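Local atomic coordinates of putative O-GlcNAcase nagJ (Clostridium perfringens, PDB entry 6PV5), a protein that probably removes N-acetylhexosamine residues from glycans as a family 84 glycoside hydrolase, this chain comprising its N-terminal, catalytic and post-catalytic domains. Residues A[404-409]-A[446-451]; A[575-580]-A[587-592]; A[312-317]-A[354-359]; A[286-291]-A[323-328]. All blocks are in the same frame, centred on the assembly; numbering follows the deposited sequence.

Contact 1 of 4, residues A[404-409]-A[446-451]; sequences NYPVND and KISTLT. With EDO (1,2-ethanediol), chain B.
Pro406 and Ser448 meet in the (beta/alpha)8 barrel, where the loop following the seventh strand, 399-403, touches helix 446-457, which follows the eighth. The tight part is a small apolar patch. The methylene edge of the proline ring lies against Ser448 CB, with Pro406 CB and CG both 3.7 Å from it and CD only slightly farther. A cis peptide bond precedes Pro406 and folds the loop back, leaving Pro406 CB 4.1 Å above the plane of the Tyr405 ring and offset toward its rim. Tyr405 CG stands anti to its own nitrogen (chi1 -176°), which carries the ring forward until CE2 lies 3.7 Å from Ser448 OG. The polar ends in this patch are satisfied from outside it: Ser448 OG bonds to Gly418 O, farther along this same loop, and Tyr405 OH to Thr491 O of another. Packing is slacker at Thr449, whose OG1 is 4.3 Å from Pro406 CD and hydrogen-bonds to Ser445 O. The other end of segment 404-409 lies away from the helix. There the partly exposed Asp409 turns to a 1,2-ethanediol, probably from the crystallisation liquor: its OD1 accepts from both hydroxyls, at 2.6 Å from O1 and 3.2 Å from O2.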
loop_
_atom_site.group_PDB
_atom_site.type_symbol
_atom_site.label_atom_id
_atom_site.label_comp_id
_atom_site.label_asym_id
_atom_site.label_seq_id
_atom_site.Cartn_x
_atom_site.Cartn_y
_atom_site.Cartn_z
ATOM N N ASN A 404 9.425 -2.628 0.743
ATOM C CA ASN A 404 9.966 -1.397 1.307
ATOM C C ASN A 404 9.756 -0.212 0.353
ATOM O O ASN A 404 10.706 0.406 -0.135
ATOM C CB ASN A 404 11.439 -1.563 1.690
ATOM C CG ASN A 404 11.594 -2.135 3.085
ATOM O OD1 ASN A 404 10.850 -1.763 3.989
ATOM N ND2 ASN A 404 12.523 -3.060 3.261
ATOM N N TYR A 405 8.494 0.123 0.123
ATOM C CA TYR A 405 8.089 1.313 -0.613
ATOM C C TYR A 405 6.602 1.496 -0.322
ATOM O O TYR A 405 5.865 0.501 -0.319
ATOM C CB TYR A 405 8.330 1.062 -2.106
ATOM C CG TYR A 405 8.041 2.229 -3.003
ATOM C CD1 TYR A 405 9.063 3.085 -3.397
ATOM C CD2 TYR A 405 6.753 2.510 -3.417
ATOM C CE1 TYR A 405 8.814 4.172 -4.222
ATOM C CE2 TYR A 405 6.491 3.587 -4.248
ATOM C CZ TYR A 405 7.523 4.424 -4.651
ATOM O OH TYR A 405 7.266 5.504 -5.451
ATOM N N PRO A 406 6.077 2.722 -0.060
ATOM C CA PRO A 406 6.821 3.986 -0.183
ATOM C C PRO A 406 7.786 4.450 0.903
ATOM O O PRO A 406 8.323 5.561 0.811
ATOM C CB PRO A 406 5.680 5.020 -0.290
ATOM C CG PRO A 406 4.569 4.437 0.560
ATOM C CD PRO A 406 4.663 2.943 0.262
ATOM N N VAL A 407 8.074 3.589 1.893
ATOM C CA VAL A 407 8.916 3.999 3.005
ATOM C C VAL A 407 10.105 4.819 2.504
ATOM O O VAL A 407 10.870 4.360 1.653
ATOM C CB VAL A 407 9.396 2.810 3.860
ATOM C CG1 VAL A 407 10.187 1.794 3.042
ATOM C CG2 VAL A 407 10.232 3.277 5.045
ATOM N N ASN A 408 10.345 5.974 3.148
ATOM C CA ASN A 408 11.452 6.817 2.723
ATOM C C ASN A 408 12.367 7.148 3.910
ATOM O O ASN A 408 13.115 8.129 3.861
ATOM C CB ASN A 408 10.950 8.079 2.009
ATOM C CG ASN A 408 10.291 9.046 2.978
ATOM O OD1 ASN A 408 9.828 8.624 4.031
ATOM N ND2 ASN A 408 10.188 10.319 2.616
ATOM N N ASP A 409 12.363 6.305 4.956
ATOM C CA ASP A 409 13.103 6.648 6.168
ATOM C C ASP A 409 14.607 6.769 5.901
ATOM O O ASP A 409 15.318 7.453 6.620
ATOM C CB ASP A 409 12.763 5.722 7.339
ATOM C CG ASP A 409 12.969 4.223 7.108
ATOM O OD1 ASP A 409 13.544 3.810 6.031
ATOM O OD2 ASP A 409 12.562 3.456 8.029
ATOM N N LYS A 446 -0.492 7.593 1.063
ATOM C CA LYS A 446 -1.705 6.932 0.613
ATOM C C LYS A 446 -1.677 6.516 -0.862
ATOM O O LYS A 446 -2.165 5.449 -1.177
ATOM C CB LYS A 446 -2.954 7.721 0.998
ATOM C CG LYS A 446 -3.198 7.729 2.495
ATOM C CD LYS A 446 -4.466 8.463 2.882
ATOM C CE LYS A 446 -4.638 8.575 4.388
ATOM N NZ LYS A 446 -5.840 9.390 4.699
ATOM N N ILE A 447 -1.196 7.378 -1.767
ATOM C CA ILE A 447 -1.204 7.053 -3.182
ATOM C C ILE A 447 -0.504 5.720 -3.442
ATOM O O ILE A 447 -1.110 4.832 -4.052
ATOM C CB ILE A 447 -0.715 8.215 -4.081
ATOM C CG1 ILE A 447 -1.708 9.384 -4.053
ATOM C CG2 ILE A 447 -0.495 7.745 -5.513
ATOM C CD1 ILE A 447 -1.055 10.729 -4.276
ATOM N N SER A 448 0.728 5.559 -2.947
ATOM C CA SER A 448 1.470 4.336 -3.186
ATOM C C SER A 448 0.753 3.151 -2.543
ATOM O O SER A 448 0.579 2.124 -3.186
ATOM C CB SER A 448 2.904 4.455 -2.718
ATOM O OG SER A 448 3.512 5.608 -3.297
ATOM N N THR A 449 0.334 3.309 -1.275
ATOM C CA THR A 449 -0.356 2.269 -0.530
ATOM C C THR A 449 -1.593 1.755 -1.280
ATOM O O THR A 449 -1.865 0.552 -1.268
ATOM C CB THR A 449 -0.690 2.704 0.898
ATOM O OG1 THR A 449 0.519 3.152 1.506
ATOM C CG2 THR A 449 -1.205 1.556 1.735
ATOM N N LEU A 450 -2.346 2.652 -1.917
ATOM C CA LEU A 450 -3.548 2.234 -2.618
ATOM C C LEU A 450 -3.188 1.423 -3.863
ATOM O O LEU A 450 -3.935 0.514 -4.225
ATOM C CB LEU A 450 -4.385 3.453 -3.015
ATOM C CG LEU A 450 -5.133 4.141 -1.876
ATOM C CD1 LEU A 450 -5.682 5.476 -2.353
ATOM C CD2 LEU A 450 -6.265 3.252 -1.364
ATOM N N THR A 451 -2.084 1.776 -4.545
ATOM C CA THR A 451 -1.670 0.978 -5.693
ATOM C C THR A 451 -1.278 -0.404 -5.174
ATOM O O THR A 451 -1.493 -1.401 -5.863
ATOM C CB THR A 451 -0.597 1.645 -6.574
ATOM O OG1 THR A 451 0.617 1.770 -5.832
ATOM C CG2 THR A 451 -0.996 3.004 -7.115
HETATM C C1 EDO B . 15.313 0.546 5.044
HETATM O O1 EDO B . 15.221 1.783 5.732
HETATM C C2 EDO B . 14.039 -0.171 5.103
HETATM O O2 EDO B . 13.006 0.777 5.267
#

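Contact 2 of 4, residues A[575-580]-A[587-592]; sequences LQDIVN and WSDNFE
Asp577 and Asp589 adopt much the same first torsion, CG lying anti to the carbonyl carbon in each (chi1 -61° and -73°), and on two facing helices this sends both carboxylates into the space between them. The side chains then cross at about a right angle, yet the carboxylate planes end up nearly coplanar, 14° apart. Asp577 and Asp589 are also the pair whose CA atoms come closest across the two segments, at 8.3 Å, and they alone make the contact. In the model Asp577 OD1 and Asp589 OD2 stand 2.3 Å apart, too close to be taken at face value, and the exact separation is doubtful. Both residues are buried, and the negative charge has a definite counterweight: Asp589 OD1 forms a salt bridge with Lys570, about two helical turns before Asp577 on the same helix, and Lys570 also pairs with Glu592 OE1. Glu573 adds a further acidic group near Asp589 OD1. This gathering of acids could raise the proton affinity of the cluster, while the positive charge of Lys570 would work against it. Phe586, on the helix of Asp589, touches Asp577, and Ile574, on the helix of Asp577, touches Asp589, giving apolar cover beside the two aspartates. Helices 548-579 and 583-601 run antiparallel and are joined by a short turn, making this the closed end of an alpha-helical hairpin within the helical post-catalytic region of the protein.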
loop_
_atom_site.group_PDB
_atom_site.type_symbol
_atom_site.label_atom_id
_atom_site.label_comp_id
_atom_site.label_asym_id
_atom_site.label_seq_id
_atom_site.Cartn_x
_atom_site.Cartn_y
_atom_site.Cartn_z
ATOM N N LEU A 575 20.161 28.196 -23.330
ATOM C CA LEU A 575 20.424 27.413 -24.533
ATOM C C LEU A 575 20.084 28.225 -25.792
ATOM O O LEU A 575 20.820 28.193 -26.779
ATOM C CB LEU A 575 19.651 26.086 -24.491
ATOM C CG LEU A 575 20.179 25.036 -23.501
ATOM C CD1 LEU A 575 19.314 23.778 -23.466
ATOM C CD2 LEU A 575 21.629 24.658 -23.800
ATOM N N GLN A 576 18.943 28.917 -25.777
ATOM C CA GLN A 576 18.493 29.669 -26.937
ATOM C C GLN A 576 19.454 30.817 -27.242
ATOM O O GLN A 576 19.704 31.087 -28.407
ATOM C CB GLN A 576 17.092 30.240 -26.711
ATOM C CG GLN A 576 15.982 29.253 -27.034
ATOM C CD GLN A 576 14.651 29.723 -26.498
ATOM O OE1 GLN A 576 14.584 30.583 -25.618
ATOM N NE2 GLN A 576 13.578 29.145 -27.017
ATOM N N ASP A 577 19.949 31.497 -26.194
ATOM C CA ASP A 577 20.929 32.565 -26.304
ATOM C C ASP A 577 22.172 32.086 -27.046
ATOM O O ASP A 577 22.742 32.845 -27.830
ATOM C CB ASP A 577 21.338 33.135 -24.942
ATOM C CG ASP A 577 20.178 33.739 -24.172
ATOM O OD1 ASP A 577 20.278 33.842 -22.924
ATOM O OD2 ASP A 577 19.176 34.088 -24.821
ATOM N N ILE A 578 22.600 30.845 -26.773
ATOM C CA ILE A 578 23.800 30.288 -27.376
ATOM C C ILE A 578 23.553 30.042 -28.863
ATOM O O ILE A 578 24.412 30.352 -29.686
ATOM C CB ILE A 578 24.262 29.035 -26.609
ATOM C CG1 ILE A 578 24.677 29.405 -25.181
ATOM C CG2 ILE A 578 25.368 28.293 -27.354
ATOM C CD1 ILE A 578 24.857 28.231 -24.244
ATOM N N VAL A 579 22.372 29.509 -29.200
ATOM C CA VAL A 579 21.977 29.292 -30.585
ATOM C C VAL A 579 21.933 30.633 -31.330
ATOM O O VAL A 579 22.406 30.712 -32.456
ATOM C CB VAL A 579 20.652 28.505 -30.690
ATOM C CG1 VAL A 579 19.963 28.663 -32.042
ATOM C CG2 VAL A 579 20.846 27.027 -30.371
ATOM N N ASN A 580 21.375 31.679 -30.701
ATOM C CA ASN A 580 21.250 33.003 -31.297
ATOM C C ASN A 580 22.590 33.751 -31.303
ATOM O O ASN A 580 22.673 34.841 -31.863
ATOM C CB ASN A 580 20.227 33.889 -30.574
ATOM C CG ASN A 580 18.820 33.333 -30.519
ATOM O OD1 ASN A 580 18.387 32.621 -31.421
ATOM N ND2 ASN A 580 18.098 33.655 -29.454
ATOM N N TRP A 587 24.685 36.338 -20.934
ATOM C CA TRP A 587 25.349 36.694 -19.688
ATOM C C TRP A 587 24.297 36.906 -18.610
ATOM O O TRP A 587 24.437 36.433 -17.485
ATOM C CB TRP A 587 26.232 37.945 -19.848
ATOM N N SER A 588 23.252 37.637 -18.987
ATOM C CA SER A 588 22.155 38.009 -18.111
ATOM C C SER A 588 21.385 36.767 -17.637
ATOM O O SER A 588 21.135 36.603 -16.443
ATOM C CB SER A 588 21.272 38.976 -18.839
ATOM O OG SER A 588 20.045 39.148 -18.150
ATOM N N ASP A 589 21.020 35.892 -18.581
ATOM C CA ASP A 589 20.222 34.707 -18.295
ATOM C C ASP A 589 21.028 33.728 -17.448
ATOM O O ASP A 589 20.531 33.173 -16.476
ATOM C CB ASP A 589 19.756 34.058 -19.591
ATOM C CG ASP A 589 18.669 34.847 -20.293
ATOM O OD1 ASP A 589 17.813 35.436 -19.589
ATOM O OD2 ASP A 589 18.669 34.835 -21.539
ATOM N N ASN A 590 22.284 33.538 -17.829
ATOM C CA ASN A 590 23.214 32.733 -17.068
ATOM C C ASN A 590 23.254 33.190 -15.611
ATOM O O ASN A 590 23.218 32.368 -14.701
ATOM C CB ASN A 590 24.591 32.728 -17.720
ATOM C CG ASN A 590 25.429 31.587 -17.198
ATOM O OD1 ASN A 590 25.076 30.421 -17.370
ATOM N ND2 ASN A 590 26.516 31.917 -16.522
ATOM N N PHE A 591 23.310 34.510 -15.398
ATOM C CA PHE A 591 23.345 35.097 -14.068
ATOM C C PHE A 591 22.038 34.819 -13.322
ATOM O O PHE A 591 22.049 34.471 -12.145
ATOM C CB PHE A 591 23.639 36.603 -14.149
ATOM C CG PHE A 591 23.813 37.276 -12.811
ATOM C CD1 PHE A 591 25.042 37.257 -12.159
ATOM C CD2 PHE A 591 22.742 37.905 -12.184
ATOM C CE1 PHE A 591 25.201 37.861 -10.919
ATOM C CE2 PHE A 591 22.905 38.509 -10.945
ATOM C CZ PHE A 591 24.131 38.483 -10.315
ATOM N N GLU A 592 20.902 35.015 -13.989
ATOM C CA GLU A 592 19.633 34.713 -13.352
ATOM C C GLU A 592 19.536 33.218 -13.021
ATOM O O GLU A 592 18.947 32.854 -12.011
ATOM C CB GLU A 592 18.469 35.183 -14.226
ATOM C CG GLU A 592 18.399 36.695 -14.368
ATOM C CD GLU A 592 17.565 37.250 -15.516
ATOM O OE1 GLU A 592 17.413 36.562 -16.549
ATOM O OE2 GLU A 592 17.068 38.385 -15.379
#

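Contact 3 of 4, residues A[312-317]-A[354-359]; sequences VQQAEV and KTYTKE. With EDO (1,2-ethanediol), chain F.
The hydroxyl of Tyr356 donates to Gln314 in a short hydrogen bond, 2.6 Å from OH to OE1, and Tyr356 OH is also bonded to Val340 N, so two partners hold the end of the ring. The bond meets the carbonyl of Gln314 at a C=O...donor angle of 156°, with the donor tilted 21° from the carbonyl plane. Gln314 reaches across extended beyond CG and brings OE1 to the ring edge, near the ring plane; the two side chains cross at about a right angle, and the amide and ring planes are 61° apart. Which way round the amide sits is fixed from its other end, where NE2 bonds to Asn308 OD1. With CG anti to the nitrogen, the Tyr356 side chain starts off obliquely, but its hydroxyl end approaches helix 311-326. Beside this buried bond lies a looser, partly exposed flank. Val312 CG2 packs on Glu359, 3.6 Å from both CB and OE1, and a water links the two helices: it accepts from Val312 N at 3.0 Å and donates to Glu359 OE1 at 3.1 Å. The backbone N of Tyr356, in the first turn after the N-cap Lys354, donates to a 1,2-ethanediol O1 at 2.9 Å, and Glu341 also binds that molecule. Helices 311-326 and 355-363 follow the fourth and fifth barrel strands, 298-302 and 336-338; they are consecutive in the (beta/alpha)8 wall, with Phe360 and Thr363 continuing the packing and helix 385-395 touching Thr357.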
loop_
_atom_site.group_PDB
_atom_site.type_symbol
_atom_site.label_atom_id
_atom_site.label_comp_id
_atom_site.label_asym_id
_atom_site.label_seq_id
_atom_site.Cartn_x
_atom_site.Cartn_y
_atom_site.Cartn_z
ATOM N N VAL A 312 18.424 -22.069 14.988
ATOM C CA VAL A 312 17.725 -23.202 15.586
ATOM C C VAL A 312 16.895 -22.696 16.769
ATOM O O VAL A 312 15.692 -22.921 16.818
ATOM C CB VAL A 312 18.678 -24.363 15.952
ATOM C CG1 VAL A 312 17.979 -25.454 16.775
ATOM C CG2 VAL A 312 19.299 -24.983 14.704
ATOM N N GLN A 313 17.528 -21.925 17.659
ATOM C CA GLN A 313 16.902 -21.421 18.877
ATOM C C GLN A 313 15.747 -20.476 18.556
ATOM O O GLN A 313 14.701 -20.540 19.209
ATOM C CB GLN A 313 17.944 -20.770 19.790
ATOM C CG GLN A 313 18.958 -21.779 20.317
ATOM C CD GLN A 313 20.142 -21.209 21.059
ATOM O OE1 GLN A 313 20.799 -20.269 20.618
ATOM N NE2 GLN A 313 20.455 -21.809 22.193
ATOM N N GLN A 314 15.921 -19.620 17.535
ATOM C CA GLN A 314 14.856 -18.692 17.168
ATOM C C GLN A 314 13.654 -19.455 16.609
ATOM O O GLN A 314 12.507 -19.135 16.917
ATOM C CB GLN A 314 15.340 -17.621 16.180
ATOM C CG GLN A 314 16.438 -16.713 16.730
ATOM C CD GLN A 314 17.043 -15.816 15.674
ATOM O OE1 GLN A 314 16.566 -15.725 14.543
ATOM N NE2 GLN A 314 18.094 -15.105 16.053
ATOM N N ALA A 315 13.919 -20.450 15.754
ATOM C CA ALA A 315 12.842 -21.214 15.157
ATOM C C ALA A 315 12.126 -22.014 16.244
ATOM O O ALA A 315 10.900 -22.153 16.207
ATOM C CB ALA A 315 13.378 -22.104 14.066
ATOM N N GLU A 316 12.898 -22.519 17.210
ATOM C CA GLU A 316 12.311 -23.315 18.282
ATOM C C GLU A 316 11.368 -22.477 19.144
ATOM O O GLU A 316 10.258 -22.929 19.430
ATOM C CB GLU A 316 13.375 -24.068 19.086
ATOM C CG GLU A 316 13.900 -25.268 18.324
ATOM C CD GLU A 316 15.021 -26.016 19.021
ATOM O OE1 GLU A 316 15.484 -25.533 20.088
ATOM O OE2 GLU A 316 15.428 -27.087 18.495
ATOM N N VAL A 317 11.800 -21.258 19.520
ATOM C CA VAL A 317 10.949 -20.325 20.254
ATOM C C VAL A 317 9.648 -20.142 19.484
ATOM O O VAL A 317 8.578 -20.210 20.082
ATOM C CB VAL A 317 11.644 -18.977 20.542
ATOM C CG1 VAL A 317 10.649 -17.848 20.798
ATOM C CG2 VAL A 317 12.650 -19.086 21.677
ATOM N N LYS A 354 23.057 -20.225 3.375
ATOM C CA LYS A 354 23.886 -19.895 4.534
ATOM C C LYS A 354 23.401 -20.634 5.787
ATOM O O LYS A 354 22.251 -21.032 5.864
ATOM C CB LYS A 354 23.990 -18.379 4.726
ATOM C CG LYS A 354 25.194 -17.758 4.029
ATOM C CD LYS A 354 25.066 -16.294 3.729
ATOM C CE LYS A 354 25.475 -15.407 4.882
ATOM N NZ LYS A 354 24.852 -14.061 4.753
ATOM N N THR A 355 24.286 -20.781 6.777
ATOM C CA THR A 355 23.994 -21.571 7.964
ATOM C C THR A 355 22.731 -21.073 8.667
ATOM O O THR A 355 21.828 -21.867 8.943
ATOM C CB THR A 355 25.188 -21.602 8.928
ATOM O OG1 THR A 355 26.362 -21.912 8.182
ATOM C CG2 THR A 355 25.026 -22.608 10.047
ATOM N N TYR A 356 22.649 -19.768 8.964
ATOM C CA TYR A 356 21.482 -19.301 9.710
ATOM C C TYR A 356 20.184 -19.709 9.011
ATOM O O TYR A 356 19.260 -20.222 9.645
ATOM C CB TYR A 356 21.548 -17.808 10.070
ATOM C CG TYR A 356 20.225 -17.267 10.572
ATOM C CD1 TYR A 356 19.953 -17.193 11.929
ATOM C CD2 TYR A 356 19.224 -16.893 9.692
ATOM C CE1 TYR A 356 18.738 -16.715 12.404
ATOM C CE2 TYR A 356 17.986 -16.457 10.147
ATOM C CZ TYR A 356 17.748 -16.355 11.507
ATOM O OH TYR A 356 16.539 -15.926 11.969
ATOM N N THR A 357 20.113 -19.468 7.697
ATOM C CA THR A 357 18.887 -19.701 6.949
ATOM C C THR A 357 18.592 -21.195 6.904
ATOM O O THR A 357 17.425 -21.605 6.954
ATOM C CB THR A 357 18.959 -19.110 5.532
ATOM O OG1 THR A 357 18.978 -17.684 5.657
ATOM C CG2 THR A 357 17.780 -19.508 4.668
ATOM N N LYS A 358 19.665 -21.985 6.759
ATOM C CA LYS A 358 19.542 -23.429 6.673
ATOM C C LYS A 358 18.867 -23.938 7.950
ATOM O O LYS A 358 17.854 -24.604 7.889
ATOM C CB LYS A 358 20.919 -24.055 6.436
ATOM C CG LYS A 358 20.958 -25.574 6.449
ATOM C CD LYS A 358 22.335 -26.134 6.145
ATOM C CE LYS A 358 22.363 -27.648 6.172
ATOM N NZ LYS A 358 21.265 -28.224 5.355
ATOM N N GLU A 359 19.417 -23.554 9.094
ATOM C CA GLU A 359 18.940 -23.984 10.395
ATOM C C GLU A 359 17.566 -23.393 10.696
ATOM O O GLU A 359 16.681 -24.112 11.159
ATOM C CB GLU A 359 19.982 -23.608 11.446
ATOM C CG GLU A 359 21.322 -24.253 11.151
ATOM C CD GLU A 359 22.330 -24.157 12.275
ATOM O OE1 GLU A 359 22.094 -23.354 13.208
ATOM O OE2 GLU A 359 23.353 -24.889 12.210
HETATM C C1 EDO F . 25.707 -17.256 8.225
HETATM O O1 EDO F . 24.352 -17.597 8.129
HETATM C C2 EDO F . 25.873 -16.883 9.591
HETATM O O2 EDO F . 25.413 -18.020 10.280
HETATM O O HOH W 1 21.295 -22.304 15.980
#

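Contact 4 of 4, residues A[286-291]-A[323-328]; sequences NKAETL and KEFIKN
Ala288 meets Phe325 in a buried CH-pi contact between helix 274-294 and the later part of helix 311-326, two consecutive outer helices of the (beta/alpha)8 barrel. The methyl group sits over one ring face, with Ala288 CB 3.9 Å from the centroid and 18° off the normal, slightly toward the rim formed by CE1 and CZ. Phe325 is thrown across the gap because its CG lies anti to the backbone nitrogen (chi1 -178°), and CZ also comes within 3.5 Å of Ala288 O. Phe299 of strand 298-302 meets the same ring edge-to-face and Phe321 lies beside it, which ties the helix pair to the barrel strand beneath. At the margin Glu289 bends at chi2 and passes Phe325 in the opposite direction, its CD 4.1 Å from CE1 and its carboxylate plane nearly perpendicular to the ring. One oxygen, OE1, forms a salt bridge with Lys329, just beyond segment 323-328. The other accepts from a water 3.1 Å from OE2, and this water also donates to Glu324 O at 3.2 Å. The chemistry thus divides in two: dispersion and ring contacts hold the interior, while at the rim a water bridges the two segments and Lys329 balances the charge of Glu289.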
loop_
_atom_site.group_PDB
_atom_site.type_symbol
_atom_site.label_atom_id
_atom_site.label_comp_id
_atom_site.label_asym_id
_atom_site.label_seq_id
_atom_site.Cartn_x
_atom_site.Cartn_y
_atom_site.Cartn_z
ATOM N N ASN A 286 2.799 -14.909 28.550
ATOM C CA ASN A 286 2.002 -13.972 29.333
ATOM C C ASN A 286 1.629 -12.753 28.487
ATOM O O ASN A 286 0.444 -12.465 28.308
ATOM C CB ASN A 286 2.678 -13.555 30.643
ATOM C CG ASN A 286 1.778 -12.713 31.532
ATOM O OD1 ASN A 286 0.594 -13.016 31.719
ATOM N ND2 ASN A 286 2.330 -11.649 32.094
ATOM N N LYS A 287 2.645 -12.050 27.961
ATOM C CA LYS A 287 2.417 -10.883 27.115
ATOM C C LYS A 287 1.362 -11.193 26.061
ATOM O O LYS A 287 0.402 -10.443 25.870
ATOM C CB LYS A 287 3.729 -10.427 26.470
ATOM C CG LYS A 287 3.626 -9.133 25.670
ATOM C CD LYS A 287 2.882 -8.018 26.383
ATOM C CE LYS A 287 3.036 -6.680 25.690
ATOM N NZ LYS A 287 4.460 -6.270 25.647
ATOM N N ALA A 288 1.517 -12.336 25.390
ATOM C CA ALA A 288 0.575 -12.666 24.335
ATOM C C ALA A 288 -0.839 -12.815 24.894
ATOM O O ALA A 288 -1.807 -12.602 24.170
ATOM C CB ALA A 288 1.031 -13.912 23.602
ATOM N N GLU A 289 -0.951 -13.238 26.161
ATOM C CA GLU A 289 -2.242 -13.482 26.808
ATOM C C GLU A 289 -2.967 -12.156 27.056
ATOM O O GLU A 289 -4.155 -12.017 26.756
ATOM C CB GLU A 289 -2.070 -14.225 28.143
ATOM C CG GLU A 289 -1.475 -15.620 28.029
ATOM C CD GLU A 289 -2.462 -16.764 27.864
ATOM O OE1 GLU A 289 -3.662 -16.491 27.646
ATOM O OE2 GLU A 289 -2.025 -17.934 27.961
ATOM N N THR A 290 -2.228 -11.195 27.624
ATOM C CA THR A 290 -2.633 -9.799 27.721
ATOM C C THR A 290 -3.272 -9.370 26.407
ATOM O O THR A 290 -4.450 -9.034 26.357
ATOM C CB THR A 290 -1.404 -8.916 27.956
ATOM O OG1 THR A 290 -0.745 -9.409 29.121
ATOM C CG2 THR A 290 -1.725 -7.445 28.099
ATOM N N LEU A 291 -2.478 -9.436 25.335
ATOM C CA LEU A 291 -2.882 -8.889 24.054
ATOM C C LEU A 291 -4.110 -9.637 23.558
ATOM O O LEU A 291 -4.988 -9.048 22.920
ATOM C CB LEU A 291 -1.683 -9.023 23.110
ATOM C CG LEU A 291 -0.472 -8.208 23.563
ATOM C CD1 LEU A 291 0.845 -8.865 23.171
ATOM C CD2 LEU A 291 -0.566 -6.775 23.049
ATOM N N LYS A 323 2.831 -23.747 18.974
ATOM C CA LYS A 323 2.261 -24.971 19.513
ATOM C C LYS A 323 1.474 -24.663 20.791
ATOM O O LYS A 323 0.325 -25.069 20.916
ATOM C CB LYS A 323 3.368 -26.010 19.749
ATOM C CG LYS A 323 2.875 -27.395 20.154
ATOM C CD LYS A 323 3.999 -28.372 20.470
ATOM C CE LYS A 323 3.517 -29.729 20.950
ATOM N NZ LYS A 323 2.949 -29.669 22.321
ATOM N N GLU A 324 2.098 -23.929 21.720
ATOM C CA GLU A 324 1.612 -23.786 23.085
ATOM C C GLU A 324 0.722 -22.548 23.262
ATOM O O GLU A 324 0.114 -22.392 24.322
ATOM C CB GLU A 324 2.774 -23.835 24.077
ATOM C CG GLU A 324 3.624 -25.088 23.934
ATOM C CD GLU A 324 4.735 -25.308 24.950
ATOM O OE1 GLU A 324 5.066 -24.373 25.705
ATOM O OE2 GLU A 324 5.292 -26.422 24.967
ATOM N N PHE A 325 0.619 -21.689 22.227
ATOM C CA PHE A 325 -0.238 -20.508 22.258
ATOM C C PHE A 325 -1.151 -20.479 21.033
ATOM O O PHE A 325 -2.364 -20.604 21.165
ATOM C CB PHE A 325 0.548 -19.205 22.485
ATOM C CG PHE A 325 -0.336 -17.980 22.562
ATOM C CD1 PHE A 325 -0.834 -17.536 23.781
ATOM C CD2 PHE A 325 -0.754 -17.326 21.407
ATOM C CE1 PHE A 325 -1.693 -16.448 23.843
ATOM C CE2 PHE A 325 -1.621 -16.244 21.469
ATOM C CZ PHE A 325 -2.079 -15.797 22.689
ATOM N N ILE A 326 -0.569 -20.328 19.833
ATOM C CA ILE A 326 -1.364 -20.073 18.638
ATOM C C ILE A 326 -2.493 -21.092 18.485
ATOM O O ILE A 326 -3.654 -20.713 18.338
ATOM C CB ILE A 326 -0.508 -20.027 17.350
ATOM C CG1 ILE A 326 0.478 -18.851 17.337
ATOM C CG2 ILE A 326 -1.406 -20.064 16.118
ATOM C CD1 ILE A 326 -0.138 -17.497 17.056
ATOM N N LYS A 327 -2.149 -22.382 18.419
ATOM C CA LYS A 327 -3.130 -23.359 17.955
ATOM C C LYS A 327 -4.239 -23.627 18.977
ATOM O O LYS A 327 -5.315 -24.064 18.576
ATOM C CB LYS A 327 -2.458 -24.660 17.519
ATOM C CG LYS A 327 -1.395 -25.172 18.476
ATOM C CD LYS A 327 -0.753 -26.469 17.994
ATOM C CE LYS A 327 -1.274 -27.712 18.691
ATOM N NZ LYS A 327 -0.696 -27.862 20.050
ATOM N N ASN A 328 -3.983 -23.366 20.270
ATOM C CA ASN A 328 -4.945 -23.628 21.341
ATOM C C ASN A 328 -5.856 -22.439 21.637
ATOM O O ASN A 328 -6.848 -22.605 22.337
ATOM C CB ASN A 328 -4.283 -24.003 22.672
ATOM C CG ASN A 328 -3.591 -25.350 22.631
ATOM O OD1 ASN A 328 -3.967 -26.226 21.850
ATOM N ND2 ASN A 328 -2.561 -25.507 23.449
HETATM O O HOH W 2 -1.595 -20.365 26.050
#

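Contacts 1, 3 and 4 belong to the catalytic barrel, whereas contact 2 lies in the helical post-catalytic region, its centre about 40 Å from that of contact 1 and about 71 Å from that of contact 4. Contacts 3 and 4 are neighbours, with centres about 22 Å apart. They share helix 311-326, and their segments alternate along the chain because contact 3 uses the early part of that helix and contact 4 the later part. Contact 1 is about 16 Å from contact 3 between nearest atoms. Contact 3 lies near the predicted proton donor, with the side chain of Gln314 about 11 Å from that of Asp305; contacts 1, 2 and 4 lie away from it.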